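PDB 3NRW: phage integrase/site-specific recombinase from Haloarcula marismortui, which probably binds DNA as a site-specific recombinase, represented here by its N-terminal, alpha-helical core-binding domain. Local coordinates for residues Ser6-Pro9 with Arg10-Arg13. Numbering follows the deposited sequence.
Sequences SLSP and REAR
Ser-8 and Glu-11 form a capping box at the start of helix 9-20. Ser-8 is the N-cap residue. Ser-8 OG accepts a hydrogen bond from Glu-11 N at 3.1 Å. A chi1 of 65° turns the Ser-8 hydroxyl back over its own backbone, toward Glu-11 N. Glu-11 returns the bond: its OE1 accepts from Ser-8 N at 3.0 Å, nearly straight at 173°, through the lone pair directed away from the other carboxylate oxygen. Together the two bonds restrain the rotation of both side chains. The carboxylate also lies by the N-terminal end of the helix, which would probably favour its charged form. Glu-11 OE1 also accepts from a water at 2.8 Å, which reaches Ser-6 O more weakly.

Backbone bonds begin the helix behind the cap. Ala-12 N donates to Ser-8 O at 2.8 Å, and Arg-13 N donates to Pro-9 O, also at 2.8 Å.

Apolar atoms also meet around the box. Arg-10 CG sits 3.1 Å from Ser-8 OG, while the rest of its chain leads away from the cap. The Leu-7 side chain runs at a slant to that of Glu-11: Leu-7 CB lies 4.2 Å from Ala-12 CB, and Leu-7 CD2 approaches Glu-11 OE1 at 3.9 Å.

The cap marks where the N-terminal loop enters the first helix of the chain. Leu-7 is tied to Met-51 by backbone bonding. Pro-9 packs on Ala-43 of helix 26-45, and Ala-12 rests on Leu-90 of helix 73-92, where Trp-86 NE1 bonds to Ala-12 O.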
loop_
_atom_site.group_PDB
_atom_site.type_symbol
_atom_site.label_atom_id
_atom_site.label_comp_id
_atom_site.label_asym_id
_atom_site.label_seq_id
_atom_site.Cartn_x
_atom_site.Cartn_y
_atom_site.Cartn_z
ATOM N N SER A 6 10.285 -7.735 9.480
ATOM C CA SER A 6 9.201 -6.825 9.822
ATOM C C SER A 6 9.542 -5.404 9.387
ATOM O O SER A 6 10.655 -4.927 9.613
ATOM C CB SER A 6 8.956 -6.863 11.334
ATOM O OG SER A 6 7.874 -6.028 11.705
ATOM N N LEU A 7 8.583 -4.737 8.749
ATOM C CA LEU A 7 8.777 -3.367 8.296
ATOM C C LEU A 7 7.570 -2.507 8.623
ATOM O O LEU A 7 6.422 -2.943 8.500
ATOM C CB LEU A 7 9.016 -3.316 6.784
ATOM C CG LEU A 7 10.258 -4.010 6.223
ATOM C CD1 LEU A 7 10.272 -3.866 4.706
ATOM C CD2 LEU A 7 11.511 -3.399 6.828
ATOM N N SER A 8 7.847 -1.278 9.038
ATOM C CA SER A 8 6.800 -0.322 9.360
ATOM C C SER A 8 6.252 0.169 8.035
ATOM O O SER A 8 6.863 -0.046 6.985
ATOM C CB SER A 8 7.385 0.865 10.120
ATOM O OG SER A 8 8.281 1.597 9.296
ATOM N N PRO A 9 5.084 0.824 8.060
ATOM C CA PRO A 9 4.519 1.327 6.810
ATOM C C PRO A 9 5.527 2.214 6.065
ATOM O O PRO A 9 5.774 2.013 4.872
ATOM C CB PRO A 9 3.286 2.090 7.282
ATOM C CG PRO A 9 2.804 1.219 8.425
ATOM C CD PRO A 9 4.105 0.921 9.161
ATOM N N ARG A 10 6.131 3.173 6.764
ATOM C CA ARG A 10 7.093 4.068 6.124
ATOM C C ARG A 10 8.283 3.305 5.536
ATOM O O ARG A 10 8.675 3.549 4.394
ATOM C CB ARG A 10 7.583 5.134 7.114
ATOM C CG ARG A 10 8.299 4.590 8.331
ATOM C CD ARG A 10 8.673 5.711 9.286
ATOM N NE ARG A 10 9.371 6.802 8.608
ATOM C CZ ARG A 10 9.809 7.895 9.224
ATOM N NH1 ARG A 10 9.622 8.036 10.530
ATOM N NH2 ARG A 10 10.429 8.848 8.539
ATOM N N GLU A 11 8.847 2.374 6.300
ATOM C CA GLU A 11 9.986 1.599 5.811
ATOM C C GLU A 11 9.603 0.791 4.574
ATOM O O GLU A 11 10.347 0.750 3.589
ATOM C CB GLU A 11 10.500 0.643 6.886
ATOM C CG GLU A 11 10.991 1.317 8.147
ATOM C CD GLU A 11 11.474 0.313 9.164
ATOM O OE1 GLU A 11 10.717 -0.636 9.475
ATOM O OE2 GLU A 11 12.610 0.475 9.659
ATOM N N ALA A 12 8.443 0.142 4.635
ATOM C CA ALA A 12 7.950 -0.670 3.523
ATOM C C ALA A 12 7.679 0.186 2.290
ATOM O O ALA A 12 7.903 -0.253 1.158
ATOM C CB ALA A 12 6.674 -1.407 3.936
ATOM N N ARG A 13 7.188 1.399 2.516
ATOM C CA ARG A 13 6.896 2.324 1.425
ATOM C C ARG A 13 8.219 2.725 0.760
ATOM O O ARG A 13 8.352 2.627 -0.462
ATOM C CB ARG A 13 6.150 3.556 1.970
ATOM C CG ARG A 13 5.703 4.600 0.936
ATOM C CD ARG A 13 6.808 5.615 0.644
ATOM N NE ARG A 13 7.488 6.060 1.859
ATOM C CZ ARG A 13 6.970 6.885 2.764
ATOM N NH1 ARG A 13 5.747 7.383 2.605
ATOM N NH2 ARG A 13 7.677 7.205 3.839
HETATM O O HOH W 1 10.523 -2.235 11.755
#